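Local structure of multi-copper Oxidase CueO (Ochrobactrum, 6EVG) at residues N82-G87 and A139-L144; E86-H91 and F130-H135; S210-V215 and R300-A305. The protein is a laccase-like multicopper oxidase that probably oxidises phenolic substrates with molecular oxygen and is active towards lignin model compounds and lignosulfonate. All coordinates share one frame; numbering follows the deposited sequence.

Contacts 1 and 2 both start from the loop between strands 75-82 and 91-93, share Glu-86 and Gly-87, and lie with their centres 7 Å apart; contact 3 sits about 33 to 34 Å from either, centre to centre. Contact 2 is the core one: nine of its ten touching residues are buried, and it mixes histidines and backbone bonds with apolar packing by Leu-90, Phe-130, Pro-132 and Leu-134. Contact 1, only partly buried, ties the loop to helix 138-144 by a salt bridge and an amide. Contact 3 is partly buried as well, but it pairs parallel strands by regular backbone bonds, with apolar groups on one face and mainly charged chains, around Val-302, on the other.

Contact 1 (N82-G87 and A139-L144); sequences NGMDEG and ARQAHL
An end-on, two-pronged salt bridge between Glu-86 and Arg-140 ties the loop after strand 75-82 to helix 138-144, in what is by family the first cupredoxin-like domain. Carboxylate and guanidinium are nearly coplanar, 17° apart. Arg-140 NH1 reaches Glu-86 OE2 at 2.8 Å with an almost straight N-H...O angle of 174°, and Arg-140 NH2 reaches Glu-86 OE1 at 2.8 Å; both oxygens offer their syn lone pairs. The bend at chi3 (54°) of Arg-140 turns its guanidinium end-on to the acid. Asn-137 OD1 is a second partner of NH2, which further restrains the rotation of the group.

One helical residue on, the amide of Gln-141 bridges two loop residues. Its NE2 donates to Gly-87 O at 2.9 Å, in the carbonyl plane, and its OE1 is hydrogen-bonded to Thr-88 OG1, so both ends of the amide are held. On the loop side, Asn-82 shapes the backbone: OD1 accepts from Met-84 N at 2.9 Å, an Asx turn, while ND2 donates to Glu-86 O at 2.8 Å. The methyl CE of Met-84 comes within 3.9 Å of Gln-141 OE1, a van der Waals contact at the amide.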
ATOM      1  N   ASN A  82      20.313  -7.738  -2.357  1.00  8.56           N
ATOM      2  CA  ASN A  82      20.557  -6.558  -1.548  1.00  8.72           C
ATOM      3  C   ASN A  82      21.852  -5.931  -1.927  1.00  8.49           C
ATOM      4  O   ASN A  82      22.926  -6.395  -1.541  1.00 10.15           O
ATOM      5  CB  ASN A  82      20.532  -6.903  -0.066  1.00  9.52           C
ATOM      6  CG  ASN A  82      20.723  -5.691   0.804  1.00  8.65           C
ATOM      7  OD1 ASN A  82      20.784  -4.557   0.287  1.00  9.72           O
ATOM      8  ND2 ASN A  82      20.773  -5.854   2.119  1.00  9.50           N
ATOM      9  N   GLY A  83      21.807  -4.886  -2.765  1.00  8.65           N
ATOM     10  CA  GLY A  83      22.958  -4.163  -3.154  1.00  9.35           C
ATOM     11  C   GLY A  83      23.359  -3.017  -2.247  1.00  8.96           C
ATOM     12  O   GLY A  83      24.197  -2.198  -2.614  1.00 10.74           O
ATOM     13  N   MET A  84      22.775  -2.946  -1.041  1.00  8.97           N
ATOM     14  CA  MET A  84      23.103  -1.914  -0.061  1.00  9.23           C
ATOM     15  C   MET A  84      24.098  -2.416   0.990  1.00  9.16           C
ATOM     16  O   MET A  84      24.358  -3.605   1.108  1.00 10.89           O
ATOM     17  CB  MET A  84      21.840  -1.400   0.600  1.00  9.39           C
ATOM     18  CG  MET A  84      20.807  -0.934  -0.396  1.00  9.44           C
ATOM     19  SD  MET A  84      19.387  -0.052   0.352  1.00  9.10           S
ATOM     20  CE  MET A  84      18.746  -1.303   1.440  1.00 10.39           C
ATOM     21  N   ASP A  85      24.599  -1.470   1.773  1.00  9.23           N
ATOM     22  CA  ASP A  85      25.538  -1.729   2.889  1.00  9.65           C
ATOM     23  C   ASP A  85      24.857  -1.998   4.228  1.00  9.13           C
ATOM     24  O   ASP A  85      25.524  -2.053   5.252  1.00 10.26           O
ATOM     25  CB  ASP A  85      26.579  -0.646   2.986  1.00 10.29           C
ATOM     26  CG  ASP A  85      26.022   0.696   3.359  1.00 11.50           C
ATOM     27  OD1 ASP A  85      24.850   0.793   3.744  1.00 12.29           O
ATOM     28  OD2 ASP A  85      26.766   1.670   3.187  1.00 14.82           O
ATOM     29  N   GLU A  86      23.541  -2.220   4.197  1.00  9.11           N
ATOM     30  CA  GLU A  86      22.774  -2.537   5.376  1.00  9.06           C
ATOM     31  C   GLU A  86      21.702  -3.575   4.992  1.00  8.33           C
ATOM     32  O   GLU A  86      21.327  -3.656   3.828  1.00  9.39           O
ATOM     33  CB  GLU A  86      22.113  -1.316   6.024  1.00  9.98           C
ATOM     34  CG  GLU A  86      21.148  -0.581   5.087  1.00 10.63           C
ATOM     35  CD  GLU A  86      20.296   0.479   5.734  1.00 11.22           C
ATOM     36  OE1 GLU A  86      19.925   0.347   6.934  1.00 14.42           O
ATOM     37  OE2 GLU A  86      19.903   1.444   5.026  1.00 14.96           O
ATOM     38  N   GLY A  87      21.206  -4.284   6.004  1.00  8.49           N
ATOM     39  CA  GLY A  87      20.182  -5.286   5.751  1.00  8.68           C
ATOM     40  C   GLY A  87      18.884  -4.687   5.218  1.00  8.50           C
ATOM     41  O   GLY A  87      18.529  -3.550   5.556  1.00  9.32           O
ATOM     42  N   ALA A 139      10.576   2.971   8.226  1.00  9.44           N
ATOM     43  CA  ALA A 139      10.235   4.315   7.742  1.00  8.96           C
ATOM     44  C   ALA A 139      11.326   4.918   6.891  1.00  8.99           C
ATOM     45  O   ALA A 139      11.034   5.551   5.861  1.00  9.13           O
ATOM     46  CB  ALA A 139       9.905   5.241   8.891  1.00  9.69           C
ATOM     47  N   ARG A 140      12.564   4.769   7.326  1.00  8.93           N
ATOM     48  CA  ARG A 140      13.669   5.338   6.592  1.00  8.74           C
ATOM     49  C   ARG A 140      13.852   4.659   5.247  1.00  8.39           C
ATOM     50  O   ARG A 140      14.048   5.322   4.210  1.00  9.26           O
ATOM     51  CB  ARG A 140      14.949   5.233   7.417  1.00  9.67           C
ATOM     52  CG  ARG A 140      16.166   5.778   6.734  1.00 10.55           C
ATOM     53  CD  ARG A 140      17.390   5.796   7.667  1.00 11.68           C
ATOM     54  NE  ARG A 140      17.650   4.484   8.244  1.00 12.98           N
ATOM     55  CZ  ARG A 140      18.172   3.437   7.562  1.00 12.11           C
ATOM     56  NH1 ARG A 140      18.658   3.586   6.335  1.00 11.87           N
ATOM     57  NH2 ARG A 140      18.263   2.279   8.127  1.00 14.64           N
ATOM     58  N   GLN A 141      13.875   3.325   5.239  1.00  8.52           N
ATOM     59  CA  GLN A 141      14.119   2.627   3.949  1.00  8.68           C
ATOM     60  C   GLN A 141      12.971   2.858   2.982  1.00  8.26           C
ATOM     61  O   GLN A 141      13.203   2.997   1.762  1.00  9.11           O
ATOM     62  CB  GLN A 141      14.362   1.164   4.214  1.00  8.82           C
ATOM     63  CG  GLN A 141      15.715   0.877   4.854  1.00 10.18           C
ATOM     64  CD  GLN A 141      16.224  -0.524   4.610  1.00  9.55           C
ATOM     65  OE1 GLN A 141      15.659  -1.283   3.817  1.00 11.38           O
ATOM     66  NE2 GLN A 141      17.305  -0.902   5.288  1.00 11.28           N
ATOM     67  N   ALA A 142      11.746   2.860   3.484  1.00  8.21           N
ATOM     68  CA  ALA A 142      10.594   3.186   2.599  1.00  8.37           C
ATOM     69  C   ALA A 142      10.705   4.621   2.068  1.00  7.91           C
ATOM     70  O   ALA A 142      10.573   4.845   0.852  1.00  8.51           O
ATOM     71  CB  ALA A 142       9.297   2.989   3.343  1.00  9.91           C
ATOM     72  N   HIS A 143      10.980   5.575   2.938  1.00  7.96           N
ATOM     73  CA  HIS A 143      10.993   6.968   2.490  1.00  7.67           C
ATOM     74  C   HIS A 143      12.095   7.216   1.476  1.00  8.20           C
ATOM     75  O   HIS A 143      11.956   8.011   0.523  1.00  8.55           O
ATOM     76  CB  HIS A 143      11.097   7.941   3.664  1.00  8.12           C
ATOM     77  CG  HIS A 143      10.716   9.329   3.255  1.00  8.36           C
ATOM     78  ND1 HIS A 143       9.405   9.685   3.067  1.00  8.48           N
ATOM     79  CD2 HIS A 143      11.443  10.419   2.902  1.00  8.91           C
ATOM     80  CE1 HIS A 143       9.386  10.934   2.600  1.00  8.47           C
ATOM     81  NE2 HIS A 143      10.600  11.412   2.455  1.00  8.97           N
ATOM     82  N   LEU A 144      13.262   6.564   1.660  1.00  7.89           N
ATOM     83  CA  LEU A 144      14.318   6.683   0.668  1.00  8.18           C
ATOM     84  C   LEU A 144      13.824   6.380  -0.714  1.00  7.41           C
ATOM     85  O   LEU A 144      14.347   6.947  -1.682  1.00  8.31           O
ATOM     86  CB  LEU A 144      15.500   5.802   1.064  1.00  9.04           C
ATOM     87  CG  LEU A 144      16.436   6.365   2.159  1.00 11.29           C
ATOM     88  CD1 LEU A 144      17.318   5.253   2.717  1.00 13.41           C
ATOM     89  CD2 LEU A 144      17.266   7.493   1.620  1.00 12.51           C
TER

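Contact 2 (E86-H91 and F130-H135); sequences EGTTLH and FHPHLH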
ATOM      1  N   GLU A  86      23.541  -2.220   4.197  1.00  9.11           N
ATOM      2  CA  GLU A  86      22.774  -2.537   5.376  1.00  9.06           C
ATOM      3  C   GLU A  86      21.702  -3.575   4.992  1.00  8.33           C
ATOM      4  O   GLU A  86      21.327  -3.656   3.828  1.00  9.39           O
ATOM      5  CB  GLU A  86      22.113  -1.316   6.024  1.00  9.98           C
ATOM      6  CG  GLU A  86      21.148  -0.581   5.087  1.00 10.63           C
ATOM      7  CD  GLU A  86      20.296   0.479   5.734  1.00 11.22           C
ATOM      8  OE1 GLU A  86      19.925   0.347   6.934  1.00 14.42           O
ATOM      9  OE2 GLU A  86      19.903   1.444   5.026  1.00 14.96           O
ATOM     10  N   GLY A  87      21.206  -4.284   6.004  1.00  8.49           N
ATOM     11  CA  GLY A  87      20.182  -5.286   5.751  1.00  8.68           C
ATOM     12  C   GLY A  87      18.884  -4.687   5.218  1.00  8.50           C
ATOM     13  O   GLY A  87      18.529  -3.550   5.556  1.00  9.32           O
ATOM     14  N   THR A  88      18.160  -5.489   4.447  1.00  8.29           N
ATOM     15  CA  THR A  88      16.843  -5.053   3.964  1.00  8.27           C
ATOM     16  C   THR A  88      15.957  -6.295   3.819  1.00  8.34           C
ATOM     17  O   THR A  88      16.413  -7.428   3.955  1.00  9.03           O
ATOM     18  CB  THR A  88      16.979  -4.256   2.657  1.00  8.50           C
ATOM     19  OG1 THR A  88      15.758  -3.564   2.393  1.00  9.64           O
ATOM     20  CG2 THR A  88      17.249  -5.127   1.452  1.00  9.45           C
ATOM     21  N   THR A  89      14.682  -6.052   3.461  1.00  8.55           N
ATOM     22  CA  THR A  89      13.751  -7.116   3.182  1.00  9.32           C
ATOM     23  C   THR A  89      12.747  -6.608   2.143  1.00  8.02           C
ATOM     24  O   THR A  89      12.698  -5.398   1.921  1.00  9.18           O
ATOM     25  CB  THR A  89      12.909  -7.516   4.472  1.00 10.98           C
ATOM     26  OG1 THR A  89      12.193  -6.350   4.969  1.00 12.45           O
ATOM     27  CG2 THR A  89      13.709  -8.101   5.582  1.00 12.13           C
ATOM     28  N   LEU A  90      11.962  -7.516   1.600  1.00  7.91           N
ATOM     29  CA  LEU A  90      10.737  -7.111   0.881  1.00  7.72           C
ATOM     30  C   LEU A  90       9.576  -7.933   1.432  1.00  7.83           C
ATOM     31  O   LEU A  90       9.651  -9.169   1.476  1.00  9.30           O
ATOM     32  CB  LEU A  90      10.838  -7.281  -0.624  1.00  8.10           C
ATOM     33  CG  LEU A  90      11.858  -6.368  -1.300  1.00  8.59           C
ATOM     34  CD1 LEU A  90      12.019  -6.706  -2.765  1.00 10.09           C
ATOM     35  CD2 LEU A  90      11.501  -4.884  -1.173  1.00  8.90           C
ATOM     36  N   HIS A  91       8.508  -7.241   1.831  1.00  7.30           N
ATOM     37  CA  HIS A  91       7.211  -7.833   2.143  1.00  7.47           C
ATOM     38  C   HIS A  91       6.330  -7.774   0.892  1.00  7.00           C
ATOM     39  O   HIS A  91       6.195  -6.712   0.290  1.00  7.55           O
ATOM     40  CB  HIS A  91       6.556  -7.057   3.322  1.00  8.01           C
ATOM     41  CG  HIS A  91       5.101  -7.259   3.533  1.00  7.92           C
ATOM     42  ND1 HIS A  91       4.489  -8.483   3.582  1.00  8.42           N
ATOM     43  CD2 HIS A  91       4.119  -6.337   3.779  1.00  8.68           C
ATOM     44  CE1 HIS A  91       3.173  -8.290   3.800  1.00  8.79           C
ATOM     45  NE2 HIS A  91       2.941  -6.999   3.941  1.00  9.07           N
ATOM     46  N   PHE A 130       5.196  -4.096  -2.983  1.00  6.37           N
ATOM     47  CA  PHE A 130       6.215  -4.653  -2.099  1.00  6.51           C
ATOM     48  C   PHE A 130       7.156  -3.582  -1.664  1.00  6.39           C
ATOM     49  O   PHE A 130       7.384  -2.586  -2.384  1.00  7.21           O
ATOM     50  CB  PHE A 130       6.947  -5.865  -2.753  1.00  6.84           C
ATOM     51  CG  PHE A 130       7.463  -5.653  -4.120  1.00  6.79           C
ATOM     52  CD1 PHE A 130       8.754  -5.218  -4.362  1.00  8.40           C
ATOM     53  CD2 PHE A 130       6.697  -5.970  -5.243  1.00  7.41           C
ATOM     54  CE1 PHE A 130       9.249  -5.094  -5.659  1.00  9.70           C
ATOM     55  CE2 PHE A 130       7.179  -5.810  -6.553  1.00  7.93           C
ATOM     56  CZ  PHE A 130       8.444  -5.385  -6.734  1.00  8.84           C
ATOM     57  N   HIS A 131       7.730  -3.760  -0.472  1.00  6.71           N
ATOM     58  CA  HIS A 131       8.495  -2.692   0.177  1.00  7.08           C
ATOM     59  C   HIS A 131       9.161  -3.305   1.407  1.00  7.43           C
ATOM     60  O   HIS A 131       8.780  -4.390   1.839  1.00  7.57           O
ATOM     61  CB  HIS A 131       7.549  -1.553   0.571  1.00  7.98           C
ATOM     62  CG  HIS A 131       6.443  -2.005   1.470  1.00  8.12           C
ATOM     63  ND1 HIS A 131       6.610  -2.197   2.830  1.00 11.33           N
ATOM     64  CD2 HIS A 131       5.199  -2.416   1.192  1.00  8.15           C
ATOM     65  CE1 HIS A 131       5.460  -2.643   3.327  1.00 11.59           C
ATOM     66  NE2 HIS A 131       4.571  -2.747   2.356  1.00  9.13           N
ATOM     67  N   PRO A 132      10.112  -2.597   2.003  1.00  8.34           N
ATOM     68  CA  PRO A 132      10.805  -3.172   3.195  1.00  8.87           C
ATOM     69  C   PRO A 132       9.856  -3.282   4.360  1.00  8.64           C
ATOM     70  O   PRO A 132       8.894  -2.517   4.520  1.00  9.58           O
ATOM     71  CB  PRO A 132      11.904  -2.160   3.501  1.00 11.61           C
ATOM     72  CG  PRO A 132      12.141  -1.468   2.170  1.00 12.99           C
ATOM     73  CD  PRO A 132      10.769  -1.370   1.589  1.00 11.32           C
ATOM     74  N   HIS A 133      10.143  -4.231   5.231  1.00  8.48           N
ATOM     75  CA  HIS A 133       9.405  -4.401   6.477  1.00  8.98           C
ATOM     76  C   HIS A 133      10.442  -4.849   7.503  1.00  8.43           C
ATOM     77  O   HIS A 133      10.934  -5.984   7.478  1.00  9.83           O
ATOM     78  CB  HIS A 133       8.248  -5.397   6.358  1.00 10.22           C
ATOM     79  CG  HIS A 133       7.415  -5.409   7.596  1.00 10.92           C
ATOM     80  ND1 HIS A 133       6.622  -4.338   7.955  1.00 11.92           N
ATOM     81  CD2 HIS A 133       7.315  -6.312   8.591  1.00 12.42           C
ATOM     82  CE1 HIS A 133       6.065  -4.609   9.126  1.00 12.80           C
ATOM     83  NE2 HIS A 133       6.486  -5.801   9.545  1.00 13.21           N
ATOM     84  N   LEU A 134      10.786  -3.933   8.400  1.00  9.25           N
ATOM     85  CA  LEU A 134      11.904  -4.087   9.290  1.00 10.46           C
ATOM     86  C   LEU A 134      11.492  -3.743  10.724  1.00 11.33           C
ATOM     87  O   LEU A 134      10.433  -3.162  10.970  1.00 15.92           O
ATOM     88  CB  LEU A 134      13.055  -3.174   8.823  1.00 10.04           C
ATOM     89  CG  LEU A 134      13.602  -3.513   7.432  1.00 10.70           C
ATOM     90  CD1 LEU A 134      14.476  -2.386   6.932  1.00 12.95           C
ATOM     91  CD2 LEU A 134      14.356  -4.823   7.444  1.00 11.65           C
ATOM     92  N   HIS A 135      12.356  -4.030  11.679  1.00 10.14           N
ATOM     93  CA  HIS A 135      12.214  -3.650  13.086  1.00 10.68           C
ATOM     94  C   HIS A 135      12.919  -2.328  13.312  1.00 11.06           C
ATOM     95  O   HIS A 135      14.140  -2.238  13.302  1.00 13.58           O
ATOM     96  CB  HIS A 135      12.818  -4.762  13.935  1.00 12.33           C
ATOM     97  CG  HIS A 135      12.788  -4.454  15.392  1.00 13.62           C
ATOM     98  ND1 HIS A 135      13.675  -5.032  16.279  1.00 18.50           N
ATOM     99  CD2 HIS A 135      11.978  -3.662  16.118  1.00 14.05           C
ATOM    100  CE1 HIS A 135      13.432  -4.545  17.484  1.00 20.36           C
ATOM    101  NE2 HIS A 135      12.391  -3.741  17.428  1.00 17.29           N
TER
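The imidazoles of His-91 and His-131 lie side by side and point the same way, with planes at 88° and centroids 5.5 Å apart. They belong to two His-X-His motifs of the multicopper oxidases, His-91 with His-93 and His-131 with His-133, whose histidines bind the trinuclear copper cluster in relatives. His-131 CE1 comes in the ring plane at the edge of His-91, and His-91 CD2 approaches His-131 NE2 to 3.9 Å. Stacking is supplied from elsewhere: His-439 stacks on His-91, and His-489 on His-133. In this structure His-91 NE2 is hydrogen-bonded to His-437 NE2, and a bound copper ion lies about 12 Å from the His-133 side chain.

The backbone pairing brings the two rings together. His-91 and His-131 form an antiparallel hydrogen-bonded pair: His-91 N donates to His-131 O at 2.9 Å, nearly straight at 172°, whereas the return bond from His-131 N to His-91 O is weak at 3.4 Å. With CG of His-131 between its backbone N and carbonyl carbon (chi1 57°), the ring folds back so that ND1 donates to Pro-132 O at 2.9 Å; NE2 is hydrogen-bonded to His-93 ND1, and the two bonds together restrain the ring.

Away from the imidazoles, Leu-90 CD1 packs obliquely against Phe-130 CD1, and Leu-134 CD2 lies against OG1 and CG2 of Thr-89. Beyond the strand pair, Thr-89 O is buried without a conventional partner, but a CA-H...O contact from Pro-132 CA reaches it at 3.2 Å. The bond from Thr-89 OG1 to His-133 O is short, 2.8 Å, but poorly directed, its donor standing well above the carbonyl plane.

Contact 3 (S210-V215 and R300-A305); sequences SPEARV and RFVVDA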
ATOM      1  N   SER A 210       4.340  17.154  -9.544  1.00 11.50           N
ATOM      2  CA  SER A 210       3.400  17.695 -10.538  1.00 13.17           C
ATOM      3  C   SER A 210       3.616  17.192 -11.954  1.00 11.44           C
ATOM      4  O   SER A 210       3.737  17.969 -12.892  1.00 13.75           O
ATOM      5  CB  SER A 210       3.396  19.208 -10.412  1.00 14.49           C
ATOM      6  OG  SER A 210       2.849  19.534  -9.093  1.00 21.17           O
ATOM      7  N   PRO A 211       3.578  15.868 -12.175  1.00 10.41           N
ATOM      8  CA  PRO A 211       3.699  15.367 -13.527  1.00 10.15           C
ATOM      9  C   PRO A 211       2.418  15.557 -14.338  1.00 10.56           C
ATOM     10  O   PRO A 211       1.352  15.872 -13.773  1.00 10.93           O
ATOM     11  CB  PRO A 211       3.950  13.871 -13.321  1.00 10.71           C
ATOM     12  CG  PRO A 211       3.216  13.558 -12.032  1.00 10.34           C
ATOM     13  CD  PRO A 211       3.378  14.798 -11.187  1.00 10.13           C
ATOM     14  N   GLU A 212       2.563  15.332 -15.655  1.00 11.54           N
ATOM     15  CA  GLU A 212       1.432  15.391 -16.564  1.00 11.78           C
ATOM     16  C   GLU A 212       1.356  14.067 -17.321  1.00 12.34           C
ATOM     17  O   GLU A 212       2.359  13.587 -17.883  1.00 13.84           O
ATOM     18  CB  GLU A 212       1.597  16.537 -17.541  1.00 14.61           C
ATOM     19  CG  GLU A 212       0.406  16.836 -18.408  1.00 18.38           C
ATOM     20  CD  GLU A 212       0.521  18.210 -19.091  1.00 24.75           C
ATOM     21  OE1 GLU A 212       0.403  19.241 -18.371  1.00 29.80           O
ATOM     22  OE2 GLU A 212       0.773  18.223 -20.300  1.00 29.95           O
ATOM     23  N   ALA A 213       0.172  13.465 -17.345  1.00 11.80           N
ATOM     24  CA  ALA A 213      -0.118  12.249 -18.090  1.00 12.13           C
ATOM     25  C   ALA A 213      -0.959  12.573 -19.303  1.00 11.81           C
ATOM     26  O   ALA A 213      -1.949  13.286 -19.190  1.00 15.22           O
ATOM     27  CB  ALA A 213      -0.828  11.214 -17.256  1.00 12.98           C
ATOM     28  N   ARG A 214      -0.622  12.001 -20.444  1.00 12.28           N
ATOM     29  CA  ARG A 214      -1.470  12.042 -21.647  1.00 12.56           C
ATOM     30  C   ARG A 214      -2.310  10.803 -21.706  1.00 12.62           C
ATOM     31  O   ARG A 214      -1.775   9.705 -21.509  1.00 18.06           O
ATOM     32  CB  ARG A 214      -0.593  12.227 -22.906  1.00 16.16           C
ATOM     33  CG  ARG A 214       0.248  13.500 -22.864  1.00 21.34           C
ATOM     34  CD  ARG A 214       1.023  13.750 -24.131  1.00 28.42           C
ATOM     35  NE  ARG A 214       0.145  14.241 -25.186  1.00 38.35           N
ATOM     36  CZ  ARG A 214      -0.331  15.494 -25.270  1.00 43.26           C
ATOM     37  NH1 ARG A 214       0.018  16.428 -24.372  1.00 50.04           N
ATOM     38  NH2 ARG A 214      -1.169  15.814 -26.258  1.00 47.69           N
ATOM     39  N   VAL A 215      -3.611  10.965 -21.977  1.00 11.51           N
ATOM     40  CA  VAL A 215      -4.525   9.824 -21.966  1.00 11.08           C
ATOM     41  C   VAL A 215      -5.397   9.862 -23.210  1.00 11.46           C
ATOM     42  O   VAL A 215      -5.649  10.953 -23.777  1.00 12.35           O
ATOM     43  CB  VAL A 215      -5.403   9.795 -20.697  1.00 12.82           C
ATOM     44  CG1 VAL A 215      -4.566   9.411 -19.470  1.00 14.05           C
ATOM     45  CG2 VAL A 215      -6.141  11.105 -20.489  1.00 14.23           C
ATOM     46  N   ARG A 300      -1.624  16.401 -13.494  1.00  9.58           N
ATOM     47  CA  ARG A 300      -2.562  16.799 -14.541  1.00 10.15           C
ATOM     48  C   ARG A 300      -2.735  15.699 -15.562  1.00 10.41           C
ATOM     49  O   ARG A 300      -1.759  15.049 -15.899  1.00 11.75           O
ATOM     50  CB  ARG A 300      -2.057  18.096 -15.199  1.00 11.60           C
ATOM     51  CG  ARG A 300      -3.036  18.652 -16.275  1.00 13.46           C
ATOM     52  CD  ARG A 300      -2.669  20.062 -16.623  1.00 16.65           C
ATOM     53  NE  ARG A 300      -3.596  20.749 -17.483  1.00 24.10           N
ATOM     54  CZ  ARG A 300      -4.784  21.316 -17.165  1.00 28.63           C
ATOM     55  NH1 ARG A 300      -5.349  21.154 -15.990  1.00 33.66           N
ATOM     56  NH2 ARG A 300      -5.449  22.015 -18.098  1.00 35.29           N
ATOM     57  N   PHE A 301      -3.950  15.537 -16.060  1.00 10.12           N
ATOM     58  CA  PHE A 301      -4.261  14.657 -17.190  1.00 10.32           C
ATOM     59  C   PHE A 301      -4.652  15.546 -18.374  1.00 11.03           C
ATOM     60  O   PHE A 301      -5.510  16.431 -18.248  1.00 12.68           O
ATOM     61  CB  PHE A 301      -5.455  13.758 -16.863  1.00 10.44           C
ATOM     62  CG  PHE A 301      -5.177  12.771 -15.799  1.00 10.37           C
ATOM     63  CD1 PHE A 301      -4.575  11.558 -16.111  1.00 11.13           C
ATOM     64  CD2 PHE A 301      -5.493  13.002 -14.490  1.00 11.03           C
ATOM     65  CE1 PHE A 301      -4.337  10.625 -15.150  1.00 12.27           C
ATOM     66  CE2 PHE A 301      -5.199  12.045 -13.485  1.00 13.09           C
ATOM     67  CZ  PHE A 301      -4.639  10.861 -13.848  1.00 12.25           C
ATOM     68  N   VAL A 302      -4.054  15.285 -19.525  1.00 11.61           N
ATOM     69  CA  VAL A 302      -4.374  15.937 -20.776  1.00 12.83           C
ATOM     70  C   VAL A 302      -4.771  14.861 -21.800  1.00 12.34           C
ATOM     71  O   VAL A 302      -4.161  13.838 -21.852  1.00 14.47           O
ATOM     72  CB  VAL A 302      -3.225  16.789 -21.265  1.00 14.99           C
ATOM     73  CG1 VAL A 302      -2.863  17.908 -20.299  1.00 16.95           C
ATOM     74  CG2 VAL A 302      -2.041  16.001 -21.664  1.00 22.01           C
ATOM     75  N   VAL A 303      -5.821  15.113 -22.541  1.00 13.23           N
ATOM     76  CA  VAL A 303      -6.290  14.165 -23.536  1.00 14.26           C
ATOM     77  C   VAL A 303      -5.547  14.324 -24.836  1.00 15.81           C
ATOM     78  O   VAL A 303      -5.427  15.428 -25.297  1.00 21.56           O
ATOM     79  CB  VAL A 303      -7.792  14.292 -23.769  1.00 18.66           C
ATOM     80  CG1 VAL A 303      -8.310  13.269 -24.742  1.00 24.65           C
ATOM     81  CG2 VAL A 303      -8.511  14.119 -22.430  1.00 23.06           C
ATOM     82  N   ASP A 304      -5.065  13.194 -25.377  1.00 16.15           N
ATOM     83  CA  ASP A 304      -4.358  13.212 -26.655  1.00 19.12           C
ATOM     84  C   ASP A 304      -5.270  12.630 -27.684  1.00 21.63           C
ATOM     85  O   ASP A 304      -5.553  11.413 -27.694  1.00 18.52           O
ATOM     86  CB  ASP A 304      -3.054  12.398 -26.588  1.00 21.53           C
ATOM     87  CG  ASP A 304      -2.270  12.380 -27.902  1.00 25.83           C
ATOM     88  OD1 ASP A 304      -2.812  12.785 -28.954  1.00 30.96           O
ATOM     89  OD2 ASP A 304      -1.099  11.923 -27.876  1.00 35.55           O
ATOM     90  N   ALA A 305      -5.638  13.521 -28.605  1.00 24.81           N
ATOM     91  CA  ALA A 305      -6.538  13.229 -29.680  1.00 26.08           C
ATOM     92  C   ALA A 305      -6.006  12.215 -30.687  1.00 26.44           C
ATOM     93  O   ALA A 305      -6.802  11.710 -31.467  1.00 32.21           O
ATOM     94  CB  ALA A 305      -6.915  14.536 -30.410  1.00 31.95           C
TER
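Ala-213, Val-215 and Phe-301 make the buried, apolar face of a parallel strand pair, 212-215 beside 300-303. The axes of the two short strands approach to 4.7 Å, with N-to-C directions 30° apart. Five backbone bonds alternate in direction along the seam: Arg-300 N to Pro-211 O, Ala-213 N to Arg-300 O, Val-302 N to Ala-213 O, Val-215 N to Val-302 O, and Asp-304 N to Val-215 O, the last at 2.8 Å. On the buried face Phe-301 CD1 meets Ala-213 CB obliquely at 3.9 Å, while Val-215 CG1 comes to the edge of the phenyl ring.

The opposite face is more open to solvent, yet its apolar centre is tight: Val-302 is wedged between the chains of Glu-212 and Arg-214, with CG1 3.6 Å from Glu-212 CD. Arg-214 bends at chi3 (76°) and passes obliquely beside Val-302, with NH1 3.4 Å from Val-302 CG2. The charge pairings between the segments are the loose part. Arg-214 NE faces Asp-304 OD2 in a long salt bridge of 3.8 Å; Asp-304 OD1 takes a hydrogen bond from Ala-306 N. Glu-212 OE1 stays 4.4 Å from Arg-300 NE, beyond a salt bridge, whereas Arg-300 NH1 makes one with Asp-283.

Strand 212-215 is the outermost of its sheet by strand count, though Leu-23 of the N-terminal segment bonds to its outer edge through Glu-212; strand 295-303 joins it to antiparallel strand 282-287. Beneath the apolar face, Val-220 and Leu-222 of strand 219-226, from the facing sheet of what is probably the middle cupredoxin-like domain, touch Val-215 and Phe-301 respectively.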